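Local coordinates for macro domain-containing protein (Thermosipho africanus, PDB 7OMU) that carries a macro domain alongside a DarT-family domain and holds adenosine-5-diphosphoribose in a pocket of the macro-domain part, at residues Q225-V230 / I381-Y386; M239-V244 / K349-P354. The protein carries 1 engineered substitution. One frame throughout, in Å; residues are numbered along the deposited sequence.

Overall arrangement
Followed from the N terminus, the chain reaches strand 227-231, where interaction 1 begins, and soon after strand 241-246, where interaction 2 begins. Interaction 2 closes first, when 349-354 returns beside 239-244 after 104 intervening residues. Interaction 1 closes later, when 381-386 pairs with 225-230 after 150, so the inner loop lies wholly within the outer one and the two do not cross. Both belong to one seven-stranded mixed sheet, with their centres about 9 Å apart. Strands 383-386 and 351-354 are neighbours in that sheet; Gln384 N to Leu351 O, 2.9 Å, is a probable hydrogen bond joining the two contacts. The run of strands is therefore 227-231, 383-386, 351-354, 241-246.

Interaction 1 (Q225-V230 / I381-Y386); sequences QNLSLV and IPVQIY
Ile381 meets Asn226 through its carbonyl, which lies against Asn226 CB, while Asn226 ND2 is hydrogen-bonded to Leu379 O. Beyond Pro382, parallel pairing begins at Val383: its N donates to Asn226 O (2.9 Å) and its O accepts from Ser228 N (3.1 Å). The Val383 side chain meets Leu227, whose CG stands anti to the backbone N (chi1 -165°), placing CD1 3.4 Å from Val383 CG1. Gln384 points to the other face, where its CB lies 3.9 Å from Val230 CG2. Ile385 returns to the Leu227 side. Its N donates to Ser228 O and its O accepts from Val230 N, both at 3.0 Å, and its side chain runs alongside Leu229 and packs on Trp365 and Met372 of helix 365-376. Tyr386 closes the segment with its ring beside Val230: Val230 CB stands 3.8 Å from the ring centroid and 15° off the normal, a CH-pi contact over one face. The phenol OH donates to Gln384 OE1 at 2.9 Å. Backbone bonds thus carry the pairing, and on the apolar face of Leu227, Val383 and Leu229 it is Ile385 that meets helix 365-376. On the opposite face, the CH-pi contact and the phenol bond together probably limit rotation of the Tyr386 ring, which touches adenosine-5-diphosphoribose.

Interaction 2 (M239-V244 / K349-P354); sequences MQTLTV and KSLAVP
Thr243 grips Ala352 O with two donors, its backbone N at 2.8 Å and its OG1 at 3.0 Å. They arrive from different directions: the N-H comes nearly along the C=O axis, the hydroxyl from 43° above the carbonyl plane. A chi1 of -44° sets OG1 beside the residue's own N and thereby over the same acceptor; the hydroxyl also packs on Val353 CG1. Ser350 secures the other end. With OG held between its backbone N and carbonyl carbon (chi1 59°), the hydroxyl accepts the N-H of Gln240 at 2.8 Å, and Ser350 O takes that of Thr241 at 3.0 Å. Ser350 CB meanwhile rests 3.7 Å from Met239 SD. The N and methyl of Ala352 complete the pairing between the Thr243 and Ser350 bonds: its N is hydrogen-bonded to Thr241 O (2.9 Å) and its methyl lies against Met239 CG (3.7 Å) and, more loosely, Leu242 CD2. At the C-terminal end of strand 351-354, the Pro354 ring leans on Thr243 O and touches adenosine-5-diphosphoribose. Adjacent parallel strands with a ligand at one strand's C-terminal end are characteristic of the central sheet of the alpha/beta/alpha macro-domain fold.

Interaction 1 (Q225-V230 / I381-Y386)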
loop_
_atom_site.group_PDB
_atom_site.type_symbol
_atom_site.label_atom_id
_atom_site.label_comp_id
_atom_site.label_asym_id
_atom_site.label_seq_id
_atom_site.Cartn_x
_atom_site.Cartn_y
_atom_site.Cartn_z
ATOM N N GLN A 225 -15.420 -13.954 -14.398
ATOM C CA GLN A 225 -15.181 -14.582 -13.068
ATOM C C GLN A 225 -13.732 -14.334 -12.620
ATOM O O GLN A 225 -13.513 -14.164 -11.404
ATOM C CB GLN A 225 -15.457 -16.087 -13.128
ATOM C CG GLN A 225 -16.896 -16.467 -12.815
ATOM C CD GLN A 225 -17.135 -16.614 -11.331
ATOM O OE1 GLN A 225 -17.003 -15.663 -10.561
ATOM N NE2 GLN A 225 -17.505 -17.817 -10.912
ATOM N N ASN A 226 -12.786 -14.322 -13.564
ATOM C CA ASN A 226 -11.323 -14.328 -13.299
ATOM C C ASN A 226 -10.695 -12.971 -13.616
ATOM O O ASN A 226 -9.819 -12.543 -12.840
ATOM C CB ASN A 226 -10.624 -15.412 -14.115
ATOM C CG ASN A 226 -11.036 -16.796 -13.672
ATOM O OD1 ASN A 226 -11.650 -16.950 -12.618
ATOM N ND2 ASN A 226 -10.693 -17.803 -14.458
ATOM N N LEU A 227 -11.096 -12.349 -14.727
ATOM C CA LEU A 227 -10.509 -11.076 -15.224
ATOM C C LEU A 227 -11.238 -9.895 -14.579
ATOM O O LEU A 227 -12.481 -9.926 -14.522
ATOM C CB LEU A 227 -10.624 -11.023 -16.751
ATOM C CG LEU A 227 -9.771 -9.962 -17.440
ATOM C CD1 LEU A 227 -8.294 -10.197 -17.166
ATOM C CD2 LEU A 227 -10.045 -9.939 -18.935
ATOM N N SER A 228 -10.481 -8.909 -14.093
ATOM C CA SER A 228 -11.012 -7.600 -13.637
ATOM C C SER A 228 -9.977 -6.501 -13.899
ATOM O O SER A 228 -8.765 -6.797 -13.916
ATOM C CB SER A 228 -11.465 -7.644 -12.192
ATOM O OG SER A 228 -10.400 -7.985 -11.323
ATOM N N LEU A 229 -10.470 -5.291 -14.164
ATOM C CA LEU A 229 -9.668 -4.058 -14.320
ATOM C C LEU A 229 -9.567 -3.395 -12.950
ATOM O O LEU A 229 -10.567 -3.421 -12.217
ATOM C CB LEU A 229 -10.361 -3.135 -15.319
ATOM C CG LEU A 229 -10.725 -3.768 -16.659
ATOM C CD1 LEU A 229 -11.405 -2.742 -17.546
ATOM C CD2 LEU A 229 -9.499 -4.347 -17.354
ATOM N N VAL A 230 -8.411 -2.825 -12.619
ATOM C CA VAL A 230 -8.128 -2.307 -11.252
ATOM C C VAL A 230 -7.406 -0.961 -11.361
ATOM O O VAL A 230 -6.311 -0.932 -11.959
ATOM C CB VAL A 230 -7.301 -3.334 -10.456
ATOM C CG1 VAL A 230 -7.040 -2.865 -9.037
ATOM C CG2 VAL A 230 -7.943 -4.717 -10.451
ATOM N N ILE A 381 -7.318 -18.666 -14.054
ATOM C CA ILE A 381 -6.803 -18.196 -12.732
ATOM C C ILE A 381 -7.218 -16.739 -12.547
ATOM O O ILE A 381 -7.530 -16.064 -13.526
ATOM C CB ILE A 381 -5.271 -18.352 -12.654
ATOM C CG1 ILE A 381 -4.565 -17.705 -13.852
ATOM C CG2 ILE A 381 -4.890 -19.814 -12.499
ATOM C CD1 ILE A 381 -3.085 -17.488 -13.650
ATOM N N PRO A 382 -7.227 -16.204 -11.305
ATOM C CA PRO A 382 -7.473 -14.779 -11.084
ATOM C C PRO A 382 -6.469 -13.921 -11.867
ATOM O O PRO A 382 -5.294 -14.229 -11.840
ATOM C CB PRO A 382 -7.286 -14.593 -9.573
ATOM C CG PRO A 382 -7.518 -15.971 -8.993
ATOM C CD PRO A 382 -7.015 -16.934 -10.047
ATOM N N VAL A 383 -6.957 -12.896 -12.566
ATOM C CA VAL A 383 -6.124 -11.967 -13.384
ATOM C C VAL A 383 -6.609 -10.538 -13.141
ATOM O O VAL A 383 -7.820 -10.284 -13.303
ATOM C CB VAL A 383 -6.184 -12.317 -14.880
ATOM C CG1 VAL A 383 -5.438 -11.293 -15.718
ATOM C CG2 VAL A 383 -5.657 -13.714 -15.152
ATOM N N GLN A 384 -5.689 -9.644 -12.782
ATOM C CA GLN A 384 -5.967 -8.198 -12.600
ATOM C C GLN A 384 -5.147 -7.405 -13.624
ATOM O O GLN A 384 -3.912 -7.385 -13.510
ATOM C CB GLN A 384 -5.644 -7.783 -11.167
ATOM C CG GLN A 384 -6.499 -8.495 -10.137
ATOM C CD GLN A 384 -6.267 -7.981 -8.740
ATOM O OE1 GLN A 384 -5.205 -7.452 -8.419
ATOM N NE2 GLN A 384 -7.269 -8.146 -7.892
ATOM N N ILE A 385 -5.819 -6.808 -14.606
ATOM C CA ILE A 385 -5.209 -5.799 -15.514
ATOM C C ILE A 385 -5.278 -4.462 -14.779
ATOM O O ILE A 385 -6.399 -4.014 -14.452
ATOM C CB ILE A 385 -5.913 -5.762 -16.881
ATOM C CG1 ILE A 385 -5.773 -7.097 -17.615
ATOM C CG2 ILE A 385 -5.389 -4.607 -17.716
ATOM C CD1 ILE A 385 -6.490 -7.147 -18.945
ATOM N N TYR A 386 -4.117 -3.868 -14.498
ATOM C CA TYR A 386 -3.992 -2.615 -13.714
ATOM C C TYR A 386 -3.970 -1.438 -14.684
ATOM O O TYR A 386 -2.967 -1.270 -15.415
ATOM C CB TYR A 386 -2.783 -2.684 -12.782
ATOM C CG TYR A 386 -3.133 -3.263 -11.438
ATOM C CD1 TYR A 386 -3.175 -4.634 -11.232
ATOM C CD2 TYR A 386 -3.489 -2.436 -10.388
ATOM C CE1 TYR A 386 -3.531 -5.169 -10.006
ATOM C CE2 TYR A 386 -3.838 -2.953 -9.152
ATOM C CZ TYR A 386 -3.865 -4.323 -8.962
ATOM O OH TYR A 386 -4.224 -4.818 -7.744
#

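Interaction 2 (M239-V244 / K349-P354)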
loop_
_atom_site.group_PDB
_atom_site.type_symbol
_atom_site.label_atom_id
_atom_site.label_comp_id
_atom_site.label_asym_id
_atom_site.label_seq_id
_atom_site.Cartn_x
_atom_site.Cartn_y
_atom_site.Cartn_z
ATOM N N MET A 239 -1.904 -10.830 -5.856
ATOM C CA MET A 239 -1.671 -11.780 -6.975
ATOM C C MET A 239 -0.294 -12.423 -6.776
ATOM O O MET A 239 0.614 -11.752 -6.242
ATOM C CB MET A 239 -1.723 -11.092 -8.344
ATOM C CG MET A 239 -3.070 -10.465 -8.681
ATOM S SD MET A 239 -4.469 -11.620 -8.682
ATOM C CE MET A 239 -5.241 -11.176 -7.129
ATOM N N GLN A 240 -0.163 -13.681 -7.183
ATOM C CA GLN A 240 1.026 -14.533 -6.923
ATOM C C GLN A 240 2.161 -14.136 -7.880
ATOM O O GLN A 240 3.330 -14.268 -7.489
ATOM C CB GLN A 240 0.608 -16.000 -7.037
ATOM C CG GLN A 240 1.749 -16.990 -6.863
ATOM C CD GLN A 240 2.265 -17.554 -8.165
ATOM O OE1 GLN A 240 1.926 -17.101 -9.260
ATOM N NE2 GLN A 240 3.087 -18.582 -8.053
ATOM N N THR A 241 1.833 -13.672 -9.085
ATOM C CA THR A 241 2.811 -13.266 -10.125
ATOM C C THR A 241 2.515 -11.821 -10.529
ATOM O O THR A 241 1.399 -11.553 -11.003
ATOM C CB THR A 241 2.770 -14.220 -11.325
ATOM O OG1 THR A 241 3.186 -15.514 -10.883
ATOM C CG2 THR A 241 3.650 -13.771 -12.473
ATOM N N LEU A 242 3.481 -10.928 -10.318
ATOM C CA LEU A 242 3.414 -9.507 -10.739
ATOM C C LEU A 242 4.223 -9.363 -12.028
ATOM O O LEU A 242 5.407 -9.738 -12.041
ATOM C CB LEU A 242 3.963 -8.611 -9.623
ATOM C CG LEU A 242 3.451 -8.920 -8.214
ATOM C CD1 LEU A 242 3.956 -7.879 -7.224
ATOM C CD2 LEU A 242 1.929 -8.996 -8.177
ATOM N N THR A 243 3.583 -8.865 -13.079
ATOM C CA THR A 243 4.204 -8.635 -14.402
ATOM C C THR A 243 4.828 -7.241 -14.400
ATOM O O THR A 243 4.272 -6.339 -13.766
ATOM C CB THR A 243 3.173 -8.848 -15.513
ATOM O OG1 THR A 243 2.450 -10.031 -15.176
ATOM C CG2 THR A 243 3.803 -8.992 -16.876
ATOM N N VAL A 244 5.972 -7.094 -15.058
ATOM C CA VAL A 244 6.781 -5.847 -15.054
ATOM C C VAL A 244 7.201 -5.582 -16.496
ATOM O O VAL A 244 7.940 -6.415 -17.055
ATOM C CB VAL A 244 7.996 -5.992 -14.119
ATOM C CG1 VAL A 244 8.913 -4.779 -14.185
ATOM C CG2 VAL A 244 7.568 -6.266 -12.687
ATOM N N LYS A 349 -0.357 -19.160 -10.130
ATOM C CA LYS A 349 -1.652 -19.355 -9.419
ATOM C C LYS A 349 -2.587 -18.177 -9.710
ATOM O O LYS A 349 -3.798 -18.413 -9.831
ATOM C CB LYS A 349 -1.456 -19.462 -7.902
ATOM C CG LYS A 349 -0.500 -20.550 -7.435
ATOM C CD LYS A 349 -0.938 -21.943 -7.787
ATOM C CE LYS A 349 -0.081 -23.002 -7.125
ATOM N NZ LYS A 349 -0.471 -24.367 -7.557
ATOM N N SER A 350 -2.048 -16.959 -9.769
ATOM C CA SER A 350 -2.805 -15.706 -10.030
ATOM C C SER A 350 -1.854 -14.642 -10.594
ATOM O O SER A 350 -0.643 -14.734 -10.344
ATOM C CB SER A 350 -3.522 -15.231 -8.789
ATOM O OG SER A 350 -2.619 -14.995 -7.722
ATOM N N LEU A 351 -2.384 -13.676 -11.340
ATOM C CA LEU A 351 -1.581 -12.783 -12.213
ATOM C C LEU A 351 -2.064 -11.328 -12.105
ATOM O O LEU A 351 -3.283 -11.081 -12.200
ATOM C CB LEU A 351 -1.697 -13.312 -13.645
ATOM C CG LEU A 351 -0.788 -12.647 -14.672
ATOM C CD1 LEU A 351 0.672 -12.948 -14.381
ATOM C CD2 LEU A 351 -1.153 -13.098 -16.072
ATOM N N ALA A 352 -1.129 -10.402 -11.907
ATOM C CA ALA A 352 -1.322 -8.948 -12.081
ATOM C C ALA A 352 -0.434 -8.488 -13.240
ATOM O O ALA A 352 0.795 -8.603 -13.124
ATOM C CB ALA A 352 -0.990 -8.212 -10.805
ATOM N N VAL A 353 -1.038 -8.023 -14.333
ATOM C CA VAL A 353 -0.315 -7.368 -15.461
ATOM C C VAL A 353 -0.683 -5.888 -15.441
ATOM O O VAL A 353 -1.848 -5.537 -15.250
ATOM C CB VAL A 353 -0.633 -8.025 -16.820
ATOM C CG1 VAL A 353 -0.384 -9.527 -16.806
ATOM C CG2 VAL A 353 -2.056 -7.756 -17.266
ATOM N N PRO A 354 0.296 -4.970 -15.615
ATOM C CA PRO A 354 -0.007 -3.559 -15.823
ATOM C C PRO A 354 -0.412 -3.351 -17.282
ATOM O O PRO A 354 -0.064 -4.177 -18.095
ATOM C CB PRO A 354 1.325 -2.872 -15.512
ATOM C CG PRO A 354 2.353 -3.879 -15.963
ATOM C CD PRO A 354 1.743 -5.230 -15.646
#